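Local coordinates for Ras GTPase-activating-like protein IQGAP2 (Homo sapiens, PDB 5CJP) that probably binds GTP-loaded Rho-family GTPases such as Cdc42 through a RasGAP-like helical domain, acting more as an effector than as a GTPase activator, at residues I242-D246 with Q258-R264; L127-T131 with S176-L180; V98-R102 with R236-P240. All coordinates share one frame; numbering follows the deposited sequence.

Contact 1 (I242-D246 with Q258-R264)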
ATOM      1  N   ILE E 242       6.810  -6.414  28.759  1.00 39.57           N
ATOM      2  CA  ILE E 242       6.007  -6.814  29.892  1.00 41.69           C
ATOM      3  C   ILE E 242       5.225  -5.574  30.370  1.00 45.19           C
ATOM      4  O   ILE E 242       4.023  -5.636  30.612  1.00 44.16           O
ATOM      5  CB  ILE E 242       6.902  -7.346  31.022  1.00 41.18           C
ATOM      6  CG1 ILE E 242       7.527  -8.678  30.599  1.00 39.67           C
ATOM      7  CG2 ILE E 242       6.103  -7.493  32.310  1.00 39.08           C
ATOM      8  CD1 ILE E 242       8.650  -9.092  31.487  1.00 72.65           C
ATOM      9  N   VAL E 243       5.916  -4.444  30.482  1.00 49.41           N
ATOM     10  CA  VAL E 243       5.313  -3.196  30.928  1.00 55.16           C
ATOM     11  C   VAL E 243       4.368  -2.573  29.908  1.00 51.42           C
ATOM     12  O   VAL E 243       3.395  -1.914  30.270  1.00 51.75           O
ATOM     13  CB  VAL E 243       6.405  -2.176  31.276  1.00 62.23           C
ATOM     14  CG1 VAL E 243       5.814  -0.771  31.373  1.00 72.68           C
ATOM     15  CG2 VAL E 243       7.059  -2.566  32.583  1.00 69.37           C
ATOM     16  N   ALA E 244       4.654  -2.765  28.630  1.00 49.19           N
ATOM     17  CA  ALA E 244       3.793  -2.203  27.599  1.00 48.82           C
ATOM     18  C   ALA E 244       3.471  -3.218  26.518  1.00 48.35           C
ATOM     19  O   ALA E 244       3.913  -3.080  25.388  1.00 47.13           O
ATOM     20  CB  ALA E 244       4.446  -0.972  26.978  1.00 45.78           C
ATOM     21  N   PRO E 245       2.700  -4.261  26.859  1.00 49.65           N
ATOM     22  CA  PRO E 245       2.346  -5.272  25.864  1.00 52.85           C
ATOM     23  C   PRO E 245       1.482  -4.690  24.759  1.00 55.58           C
ATOM     24  O   PRO E 245       1.401  -5.249  23.672  1.00 58.44           O
ATOM     25  CB  PRO E 245       1.611  -6.328  26.688  1.00 50.86           C
ATOM     26  CG  PRO E 245       1.045  -5.546  27.825  1.00 47.88           C
ATOM     27  CD  PRO E 245       2.173  -4.631  28.184  1.00 47.61           C
ATOM     28  N   ASP E 246       0.833  -3.567  25.037  1.00 57.25           N
ATOM     29  CA  ASP E 246      -0.026  -2.915  24.054  1.00 57.87           C
ATOM     30  C   ASP E 246       0.819  -2.143  23.066  1.00 58.75           C
ATOM     31  O   ASP E 246       0.454  -1.999  21.897  1.00 60.21           O
ATOM     32  CB  ASP E 246      -0.995  -1.971  24.760  1.00 56.69           C
ATOM     33  CG  ASP E 246      -0.287  -1.008  25.701  1.00 55.97           C
ATOM     34  OD1 ASP E 246       0.723  -1.400  26.327  1.00 53.45           O
ATOM     35  OD2 ASP E 246      -0.751   0.144  25.834  1.00 54.60           O
ATOM     36  N   GLN E 258      -7.674   0.881  26.052  1.00124.80           N
ATOM     37  CA  GLN E 258      -6.286   0.580  26.352  1.00114.87           C
ATOM     38  C   GLN E 258      -6.152   0.140  27.808  1.00 99.10           C
ATOM     39  O   GLN E 258      -7.122   0.136  28.559  1.00 93.02           O
ATOM     40  CB  GLN E 258      -5.425   1.816  26.071  1.00128.62           C
ATOM     41  CG  GLN E 258      -3.918   1.581  26.107  1.00149.71           C
ATOM     42  CD  GLN E 258      -3.277   2.002  27.422  1.00161.15           C
ATOM     43  OE1 GLN E 258      -2.073   1.834  27.623  1.00166.65           O
ATOM     44  NE2 GLN E 258      -4.081   2.558  28.323  1.00166.90           N
ATOM     45  N   ILE E 259      -4.948  -0.244  28.200  1.00 83.76           N
ATOM     46  CA  ILE E 259      -4.671  -0.692  29.560  1.00 71.57           C
ATOM     47  C   ILE E 259      -5.100   0.299  30.651  1.00 71.37           C
ATOM     48  O   ILE E 259      -4.894   1.503  30.520  1.00 69.39           O
ATOM     49  CB  ILE E 259      -3.169  -0.989  29.675  1.00 61.76           C
ATOM     50  CG1 ILE E 259      -2.878  -2.238  28.843  1.00 50.94           C
ATOM     51  CG2 ILE E 259      -2.708  -1.025  31.140  1.00 52.54           C
ATOM     52  CD1 ILE E 259      -1.460  -2.508  28.727  1.00 72.65           C
ATOM     53  N   ASN E 260      -5.692  -0.218  31.727  1.00 73.28           N
ATOM     54  CA  ASN E 260      -6.135   0.602  32.858  1.00 76.43           C
ATOM     55  C   ASN E 260      -4.919   0.974  33.679  1.00 74.37           C
ATOM     56  O   ASN E 260      -3.869   0.349  33.566  1.00 73.11           O
ATOM     57  CB  ASN E 260      -7.076  -0.174  33.786  1.00 85.51           C
ATOM     58  CG  ASN E 260      -8.267  -0.750  33.065  1.00 93.73           C
ATOM     59  OD1 ASN E 260      -9.084  -0.021  32.511  1.00 99.96           O
ATOM     60  ND2 ASN E 260      -8.377  -2.073  33.075  1.00 98.98           N
ATOM     61  N   SER E 261      -5.066   1.978  34.527  1.00 71.55           N
ATOM     62  CA  SER E 261      -3.961   2.389  35.369  1.00 69.56           C
ATOM     63  C   SER E 261      -3.622   1.223  36.288  1.00 68.14           C
ATOM     64  O   SER E 261      -2.471   1.028  36.675  1.00 66.60           O
ATOM     65  CB  SER E 261      -4.364   3.600  36.208  1.00 70.93           C
ATOM     66  OG  SER E 261      -4.959   4.593  35.401  1.00 72.22           O
ATOM     67  N   ASP E 262      -4.638   0.443  36.639  1.00 67.59           N
ATOM     68  CA  ASP E 262      -4.448  -0.704  37.519  1.00 67.10           C
ATOM     69  C   ASP E 262      -3.665  -1.818  36.831  1.00 65.50           C
ATOM     70  O   ASP E 262      -2.857  -2.495  37.459  1.00 63.22           O
ATOM     71  CB  ASP E 262      -5.806  -1.226  37.984  1.00 69.82           C
ATOM     72  CG  ASP E 262      -6.489  -0.282  38.958  1.00 68.58           C
ATOM     73  OD1 ASP E 262      -7.738  -0.315  39.025  1.00 70.23           O
ATOM     74  OD2 ASP E 262      -5.781   0.479  39.658  1.00 67.41           O
ATOM     75  N   GLN E 263      -3.913  -2.001  35.538  1.00 64.74           N
ATOM     76  CA  GLN E 263      -3.217  -3.025  34.775  1.00 63.97           C
ATOM     77  C   GLN E 263      -1.782  -2.565  34.566  1.00 62.14           C
ATOM     78  O   GLN E 263      -0.850  -3.371  34.609  1.00 62.29           O
ATOM     79  CB  GLN E 263      -3.928  -3.257  33.437  1.00 66.17           C
ATOM     80  CG  GLN E 263      -5.386  -3.685  33.599  1.00 66.15           C
ATOM     81  CD  GLN E 263      -6.134  -3.808  32.280  1.00 67.48           C
ATOM     82  OE1 GLN E 263      -6.184  -2.864  31.490  1.00 68.18           O
ATOM     83  NE2 GLN E 263      -6.730  -4.973  32.044  1.00 65.93           N
ATOM     84  N   ARG E 264      -1.605  -1.262  34.360  1.00 58.76           N
ATOM     85  CA  ARG E 264      -0.276  -0.682  34.184  1.00 55.85           C
ATOM     86  C   ARG E 264       0.553  -0.867  35.442  1.00 55.37           C
ATOM     87  O   ARG E 264       1.700  -1.328  35.389  1.00 53.33           O
ATOM     88  CB  ARG E 264      -0.373   0.814  33.915  1.00 54.59           C
ATOM     89  CG  ARG E 264      -0.205   1.181  32.479  1.00 50.66           C
ATOM     90  CD  ARG E 264       1.215   0.947  32.003  1.00 44.35           C
ATOM     91  NE  ARG E 264       1.194   0.498  30.612  1.00 43.06           N
ATOM     92  CZ  ARG E 264       0.490   1.080  29.647  1.00 39.97           C
ATOM     93  NH1 ARG E 264      -0.252   2.143  29.919  1.00 40.78           N
ATOM     94  NH2 ARG E 264       0.516   0.590  28.420  1.00 39.35           N
TER

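Contact 2 (L127-T131 with S176-L180)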
ATOM      1  N   LEU E 127      -7.364  -8.031  40.306  1.00 57.20           N
ATOM      2  CA  LEU E 127      -5.980  -7.814  40.699  1.00 52.65           C
ATOM      3  C   LEU E 127      -5.656  -6.331  40.739  1.00 53.53           C
ATOM      4  O   LEU E 127      -5.878  -5.603  39.771  1.00 52.33           O
ATOM      5  CB  LEU E 127      -5.048  -8.521  39.726  1.00 48.20           C
ATOM      6  CG  LEU E 127      -3.554  -8.408  40.023  1.00 41.23           C
ATOM      7  CD1 LEU E 127      -3.198  -9.052  41.371  1.00 40.32           C
ATOM      8  CD2 LEU E 127      -2.824  -9.075  38.903  1.00 34.76           C
ATOM      9  N   ILE E 128      -5.138  -5.889  41.881  1.00 55.57           N
ATOM     10  CA  ILE E 128      -4.784  -4.493  42.102  1.00 55.26           C
ATOM     11  C   ILE E 128      -3.566  -4.451  42.998  1.00 56.50           C
ATOM     12  O   ILE E 128      -3.677  -4.231  44.206  1.00 58.55           O
ATOM     13  CB  ILE E 128      -5.902  -3.737  42.822  1.00 56.00           C
ATOM     14  CG1 ILE E 128      -7.170  -3.745  41.974  1.00 55.07           C
ATOM     15  CG2 ILE E 128      -5.500  -2.312  43.077  1.00 54.63           C
ATOM     16  CD1 ILE E 128      -8.337  -3.304  42.761  1.00 72.65           C
ATOM     17  N   ILE E 129      -2.399  -4.672  42.411  1.00 57.08           N
ATOM     18  CA  ILE E 129      -1.161  -4.633  43.166  1.00 57.01           C
ATOM     19  C   ILE E 129      -0.735  -3.169  43.333  1.00 59.54           C
ATOM     20  O   ILE E 129      -0.879  -2.354  42.409  1.00 61.20           O
ATOM     21  CB  ILE E 129      -0.043  -5.416  42.435  1.00 54.23           C
ATOM     22  CG1 ILE E 129      -0.469  -6.867  42.240  1.00 52.36           C
ATOM     23  CG2 ILE E 129       1.247  -5.369  43.235  1.00 50.41           C
ATOM     24  CD1 ILE E 129       0.397  -7.624  41.262  1.00 72.65           C
ATOM     25  N   ASN E 130      -0.239  -2.832  44.517  1.00 59.84           N
ATOM     26  CA  ASN E 130       0.228  -1.474  44.800  1.00 60.55           C
ATOM     27  C   ASN E 130       1.196  -1.499  45.974  1.00 61.86           C
ATOM     28  O   ASN E 130       0.793  -1.566  47.138  1.00 62.28           O
ATOM     29  CB  ASN E 130      -0.932  -0.541  45.133  1.00 58.32           C
ATOM     30  CG  ASN E 130      -0.570   0.932  44.939  1.00 54.09           C
ATOM     31  OD1 ASN E 130       0.469   1.402  45.398  1.00 50.81           O
ATOM     32  ND2 ASN E 130      -1.437   1.662  44.257  1.00 53.80           N
ATOM     33  N   THR E 131       2.479  -1.441  45.654  1.00 63.59           N
ATOM     34  CA  THR E 131       3.529  -1.483  46.656  1.00 65.32           C
ATOM     35  C   THR E 131       3.801  -0.139  47.325  1.00 65.50           C
ATOM     36  O   THR E 131       4.829   0.033  47.979  1.00 63.35           O
ATOM     37  CB  THR E 131       4.825  -1.994  46.017  1.00 67.36           C
ATOM     38  OG1 THR E 131       5.106  -1.240  44.828  1.00 65.30           O
ATOM     39  CG2 THR E 131       4.673  -3.451  45.642  1.00 67.55           C
ATOM     40  N   SER E 176      -0.949  -7.564  48.339  1.00 60.74           N
ATOM     41  CA  SER E 176      -0.331  -7.136  47.091  1.00 60.34           C
ATOM     42  C   SER E 176       1.011  -7.811  46.922  1.00 60.19           C
ATOM     43  O   SER E 176       1.371  -8.244  45.831  1.00 61.13           O
ATOM     44  CB  SER E 176      -0.152  -5.614  47.071  1.00 59.69           C
ATOM     45  OG  SER E 176      -1.368  -4.955  46.760  1.00 58.37           O
ATOM     46  N   ILE E 177       1.761  -7.909  48.007  1.00 60.12           N
ATOM     47  CA  ILE E 177       3.066  -8.545  47.954  1.00 60.48           C
ATOM     48  C   ILE E 177       2.907 -10.025  47.653  1.00 64.17           C
ATOM     49  O   ILE E 177       3.801 -10.649  47.093  1.00 65.27           O
ATOM     50  CB  ILE E 177       3.803  -8.382  49.275  1.00 57.79           C
ATOM     51  CG1 ILE E 177       3.971  -6.891  49.553  1.00 56.26           C
ATOM     52  CG2 ILE E 177       5.145  -9.081  49.234  1.00 51.73           C
ATOM     53  CD1 ILE E 177       4.440  -6.606  50.936  1.00 72.65           C
ATOM     54  N   GLU E 178       1.764 -10.589  48.023  1.00 68.29           N
ATOM     55  CA  GLU E 178       1.532 -11.999  47.773  1.00 71.67           C
ATOM     56  C   GLU E 178       1.162 -12.157  46.323  1.00 69.65           C
ATOM     57  O   GLU E 178       1.716 -12.998  45.621  1.00 70.90           O
ATOM     58  CB  GLU E 178       0.405 -12.532  48.654  1.00 78.88           C
ATOM     59  CG  GLU E 178       0.861 -13.635  49.583  1.00 83.70           C
ATOM     60  CD  GLU E 178       1.403 -14.833  48.834  1.00 87.35           C
ATOM     61  OE1 GLU E 178       0.589 -15.584  48.255  1.00 89.25           O
ATOM     62  OE2 GLU E 178       2.641 -15.013  48.814  1.00 88.89           O
ATOM     63  N   ASN E 179       0.220 -11.332  45.882  1.00 65.69           N
ATOM     64  CA  ASN E 179      -0.235 -11.348  44.503  1.00 61.80           C
ATOM     65  C   ASN E 179       0.952 -11.123  43.571  1.00 59.31           C
ATOM     66  O   ASN E 179       1.186 -11.905  42.652  1.00 57.50           O
ATOM     67  CB  ASN E 179      -1.274 -10.243  44.266  1.00 64.10           C
ATOM     68  CG  ASN E 179      -2.587 -10.498  44.989  1.00 64.56           C
ATOM     69  OD1 ASN E 179      -3.306 -11.448  44.687  1.00 65.98           O
ATOM     70  ND2 ASN E 179      -2.903  -9.643  45.946  1.00 67.75           N
ATOM     71  N   LEU E 180       1.697 -10.050  43.827  1.00 57.98           N
ATOM     72  CA  LEU E 180       2.849  -9.685  43.011  1.00 58.52           C
ATOM     73  C   LEU E 180       3.830 -10.840  42.831  1.00 59.91           C
ATOM     74  O   LEU E 180       4.230 -11.153  41.708  1.00 59.38           O
ATOM     75  CB  LEU E 180       3.584  -8.484  43.627  1.00 56.28           C
ATOM     76  CG  LEU E 180       4.030  -7.308  42.723  1.00 53.71           C
ATOM     77  CD1 LEU E 180       5.019  -6.441  43.505  1.00 50.29           C
ATOM     78  CD2 LEU E 180       4.689  -7.801  41.436  1.00 49.51           C
TER

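Contact 3 (V98-R102 with R236-P240)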
ATOM      1  N   VAL E  98      18.387  -4.308  19.479  1.00 35.71           N
ATOM      2  CA  VAL E  98      17.177  -4.639  20.219  1.00 38.91           C
ATOM      3  C   VAL E  98      15.903  -4.543  19.399  1.00 38.76           C
ATOM      4  O   VAL E  98      15.091  -5.451  19.441  1.00 39.42           O
ATOM      5  CB  VAL E  98      17.027  -3.755  21.471  1.00 41.41           C
ATOM      6  CG1 VAL E  98      15.626  -3.904  22.067  1.00 40.40           C
ATOM      7  CG2 VAL E  98      18.082  -4.152  22.488  1.00 42.38           C
ATOM      8  N   SER E  99      15.722  -3.452  18.659  1.00 40.48           N
ATOM      9  CA  SER E  99      14.522  -3.283  17.839  1.00 40.36           C
ATOM     10  C   SER E  99      14.449  -4.332  16.758  1.00 39.19           C
ATOM     11  O   SER E  99      13.430  -4.976  16.574  1.00 40.29           O
ATOM     12  CB  SER E  99      14.491  -1.911  17.161  1.00 44.66           C
ATOM     13  OG  SER E  99      14.374  -0.852  18.092  1.00 53.78           O
ATOM     14  N   PHE E 100      15.542  -4.505  16.033  1.00 38.28           N
ATOM     15  CA  PHE E 100      15.560  -5.475  14.959  1.00 37.43           C
ATOM     16  C   PHE E 100      15.180  -6.866  15.428  1.00 38.29           C
ATOM     17  O   PHE E 100      14.547  -7.616  14.699  1.00 37.43           O
ATOM     18  CB  PHE E 100      16.931  -5.521  14.295  1.00 36.08           C
ATOM     19  CG  PHE E 100      17.013  -6.516  13.186  1.00 35.98           C
ATOM     20  CD1 PHE E 100      16.412  -6.253  11.958  1.00 32.00           C
ATOM     21  CD2 PHE E 100      17.622  -7.767  13.392  1.00 36.06           C
ATOM     22  CE1 PHE E 100      16.412  -7.215  10.951  1.00 31.10           C
ATOM     23  CE2 PHE E 100      17.624  -8.742  12.388  1.00 30.39           C
ATOM     24  CZ  PHE E 100      17.022  -8.466  11.171  1.00 31.36           C
ATOM     25  N   ASN E 101      15.559  -7.218  16.648  1.00 40.99           N
ATOM     26  CA  ASN E 101      15.227  -8.538  17.152  1.00 43.31           C
ATOM     27  C   ASN E 101      13.793  -8.669  17.663  1.00 45.20           C
ATOM     28  O   ASN E 101      13.300  -9.774  17.879  1.00 46.79           O
ATOM     29  CB  ASN E 101      16.247  -8.953  18.222  1.00 41.93           C
ATOM     30  CG  ASN E 101      17.517  -9.545  17.607  1.00 35.71           C
ATOM     31  OD1 ASN E 101      17.486 -10.627  17.032  1.00 38.65           O
ATOM     32  ND2 ASN E 101      18.620  -8.831  17.707  1.00 31.38           N
ATOM     33  N   ARG E 102      13.113  -7.543  17.828  1.00 47.99           N
ATOM     34  CA  ARG E 102      11.730  -7.570  18.294  1.00 51.35           C
ATOM     35  C   ARG E 102      10.768  -7.959  17.187  1.00 53.53           C
ATOM     36  O   ARG E 102       9.904  -8.821  17.374  1.00 54.80           O
ATOM     37  CB  ARG E 102      11.302  -6.204  18.843  1.00 49.18           C
ATOM     38  CG  ARG E 102      11.550  -6.035  20.312  1.00 49.28           C
ATOM     39  CD  ARG E 102      11.162  -4.652  20.816  1.00 46.86           C
ATOM     40  NE  ARG E 102      11.542  -4.528  22.217  1.00 44.88           N
ATOM     41  CZ  ARG E 102      12.137  -3.457  22.729  1.00 47.45           C
ATOM     42  NH1 ARG E 102      12.412  -2.405  21.957  1.00 47.51           N
ATOM     43  NH2 ARG E 102      12.508  -3.459  24.000  1.00 47.90           N
ATOM     44  N   ARG E 236      16.440  -4.119  28.533  1.00 50.81           N
ATOM     45  CA  ARG E 236      16.294  -3.523  27.227  1.00 51.99           C
ATOM     46  C   ARG E 236      15.383  -4.297  26.266  1.00 53.39           C
ATOM     47  O   ARG E 236      14.495  -3.708  25.640  1.00 55.25           O
ATOM     48  CB  ARG E 236      17.691  -3.328  26.625  1.00 53.47           C
ATOM     49  CG  ARG E 236      18.135  -1.866  26.538  1.00 53.95           C
ATOM     50  CD  ARG E 236      17.289  -1.188  25.449  1.00 56.02           C
ATOM     51  NE  ARG E 236      17.822   0.057  24.886  1.00 54.00           N
ATOM     52  CZ  ARG E 236      19.109   0.354  24.759  1.00 53.65           C
ATOM     53  NH1 ARG E 236      20.051  -0.483  25.174  1.00 53.22           N
ATOM     54  NH2 ARG E 236      19.454   1.482  24.162  1.00 55.60           N
ATOM     55  N   TYR E 237      15.568  -5.612  26.173  1.00 51.22           N
ATOM     56  CA  TYR E 237      14.786  -6.419  25.246  1.00 48.24           C
ATOM     57  C   TYR E 237      13.356  -6.793  25.617  1.00 47.51           C
ATOM     58  O   TYR E 237      12.422  -6.455  24.898  1.00 47.03           O
ATOM     59  CB  TYR E 237      15.564  -7.693  24.901  1.00 48.01           C
ATOM     60  CG  TYR E 237      14.859  -8.618  23.930  1.00 48.73           C
ATOM     61  CD1 TYR E 237      14.396  -8.148  22.688  1.00 47.65           C
ATOM     62  CD2 TYR E 237      14.684  -9.976  24.235  1.00 48.35           C
ATOM     63  CE1 TYR E 237      13.782  -9.006  21.779  1.00 46.19           C
ATOM     64  CE2 TYR E 237      14.069 -10.850  23.327  1.00 46.80           C
ATOM     65  CZ  TYR E 237      13.620 -10.359  22.101  1.00 48.41           C
ATOM     66  OH  TYR E 237      13.006 -11.216  21.197  1.00 49.12           O
ATOM     67  N   MET E 238      13.167  -7.489  26.731  1.00 48.59           N
ATOM     68  CA  MET E 238      11.817  -7.916  27.088  1.00 48.38           C
ATOM     69  C   MET E 238      11.059  -7.186  28.185  1.00 46.41           C
ATOM     70  O   MET E 238       9.834  -7.179  28.170  1.00 43.12           O
ATOM     71  CB  MET E 238      11.824  -9.401  27.403  1.00 52.16           C
ATOM     72  CG  MET E 238      12.631  -9.785  28.609  1.00 53.99           C
ATOM     73  SD  MET E 238      12.680 -11.571  28.631  1.00 59.88           S
ATOM     74  CE  MET E 238      14.473 -11.879  28.307  1.00 58.02           C
ATOM     75  N   ASN E 239      11.759  -6.570  29.133  1.00 45.18           N
ATOM     76  CA  ASN E 239      11.068  -5.872  30.209  1.00 44.68           C
ATOM     77  C   ASN E 239      10.082  -4.830  29.650  1.00 45.15           C
ATOM     78  O   ASN E 239       8.998  -4.611  30.206  1.00 44.11           O
ATOM     79  CB  ASN E 239      12.085  -5.229  31.156  1.00 44.71           C
ATOM     80  CG  ASN E 239      11.511  -4.978  32.535  1.00 42.41           C
ATOM     81  OD1 ASN E 239      10.796  -5.818  33.085  1.00 42.28           O
ATOM     82  ND2 ASN E 239      11.833  -3.830  33.109  1.00 41.79           N
ATOM     83  N   PRO E 240      10.455  -4.152  28.553  1.00 44.21           N
ATOM     84  CA  PRO E 240       9.509  -3.172  28.018  1.00 42.05           C
ATOM     85  C   PRO E 240       8.235  -3.835  27.490  1.00 41.12           C
ATOM     86  O   PRO E 240       7.156  -3.250  27.539  1.00 40.01           O
ATOM     87  CB  PRO E 240      10.318  -2.496  26.915  1.00 42.65           C
ATOM     88  CG  PRO E 240      11.701  -2.480  27.502  1.00 41.75           C
ATOM     89  CD  PRO E 240      11.825  -3.877  28.073  1.00 42.05           C
TER

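Contact 1 (I242-D246 with Q258-R264)
Arg264 and Asp246 reach for each other from opposite directions, and a single guanidinium nitrogen meets both carboxylate oxygens. The salt bridge spans 2.9 Å from Arg264 NH2 to Asp246 OD1, and NH2 lies as close to OD2 of the same carboxylate. The two planes are turned 37° apart, and both hydrogen bonds are bent and weak, so the attraction is probably mainly electrostatic. Asp246 brings its carboxylate here with CG set between its own backbone N and carbonyl carbon (chi1 52°).

Arg264 NE makes the straighter bond, to Val243 O at 3.3 Å (164°), with the oxygen in the guanidinium plane and the donor nearly along the C=O axis. Val243 ends its helix, where Ala244 leaves helical geometry, and a cation suits such a carbonyl-rich end. From its own segment Arg264 takes a third partner: Gln258 OE1 accepts from Arg264 NH1 at 2.9 Å and from Arg264 NH2 at 3.0 Å, both tilted from the guanidinium plane, although the glutamine is poorly ordered.

Ile259 suits its place by its two branches. Its CG2 sits 4.0 Å above the centre of the guanidinium of Arg264, while its CD1 meets Pro245 CG at 4.0 Å, the two side chains crossing at about a right angle.

The contact thus ties the end of helix 222-243 to the start of helix 261-278 across the loop joining them. Pro245 also rests on Leu267 of helix 261-278 and on Val118 of helix 111-123.

Contact 2 (L127-T131 with S176-L180)
Ile129 and Leu180 form the apolar heart of this contact, their side chains crossing at about a right angle. Ile129 CG2 packs on Leu180 CG at 3.4 Å; the other branch, with CG1 anti to the carbonyl carbon (chi1 -59°), carries CD1 to within 3.6 Å of Leu180 CA. A beta-branched residue suits an extended loop segment that must present two arms to a helix. Thr131 adds its methyl, CG2 lying 3.7 Å from Leu180 CD1. At the other end Leu127 and Asn179 slide past each other in opposite directions, and it is CB of Asn179, not its amide nitrogen, that comes nearest Leu127 CD1, at 3.7 Å.

The polar part is one bond: Asn130 N donates to Ser176 OG at 3.3 Å (147°). Serine is small enough to let the loop backbone approach the helix, and its hydroxyl also has a weak bond to Lys172 O one turn back. Asn130 sets out away from the helix at CB, and its OD1 accepts from Asn132 N.

The segment 127-131, linking helices 111-123 and 133-139, thereby passes across one turn of helix 167-193. Helix 261-278 joins them, Asn266 touching Leu127 and Ile129 and Val273 touching Leu180.

Contact 3 (V98-R102 with R236-P240)
The guanidinium of Arg102 has Tyr237 O at its edge and, on one face, CG1 of Val98 from its own helix, 3.4 Å above the plane and offset toward the rim. The ring of Tyr237 is edged by the carbonyl oxygens of Val98 and Asn101. Guanidinium and ring planes lie only 14° apart, yet the two groups do not stack: the side chains slide past each other in opposite directions, and it is Arg102 CG that meets Tyr237 CE1, at 4.0 Å.

Extended from CG to NE, the arginine reaches across between the segments 98-102 and 236-240, whose axes come within 10.1 Å and cross at -57°. Its NH2 donates to Tyr237 O at 3.1 Å (151°), from above the carbonyl plane, and NE adds a weak bond to the same oxygen. Pro240 CG lies beside NH2 at 3.7 Å. Val98 directs its CB toward the other helix, and its CG1 branch fits against Arg236 O at 3.8 Å.

A leucine in place of Arg102 would probably leave Tyr237 O without these two N-H donors and Val98 CG1 without its flat neighbour.

Residues 236-240 match the Arg-x-x-Asn-Pro run of the RasGAP signature, where the helix takes a wider pi-type turn at 236-238 and kinks at Pro240, which has no N-H to give. Asn239, just beyond the turn, bonds an aromatic side chain of a bound partner chain. The chemistry implies that a long cationic side chain supplies N-H groups to a carbonyl of the irregular turn.

Overall arrangement
All three contacts are largely buried, but contact 3 lies nearest the centre of the chain, about 3 Å between its centre and that of the chain, against about 17 Å for contact 1 and 27 Å for contact 2. Contacts 1 and 3 share helix 222-243, holding its end and its kinked turn, and both use an arginine to meet its backbone carbonyls; both also lie beside the bound partner protein. Contact 1 adds a salt bridge, as suits a junction where Asp246 is partly exposed and Gln258 exposed. Contact 2, nested in the sequence between the segments of contact 3, relies on aliphatic packing and one serine bond to seat a loop on a different helix.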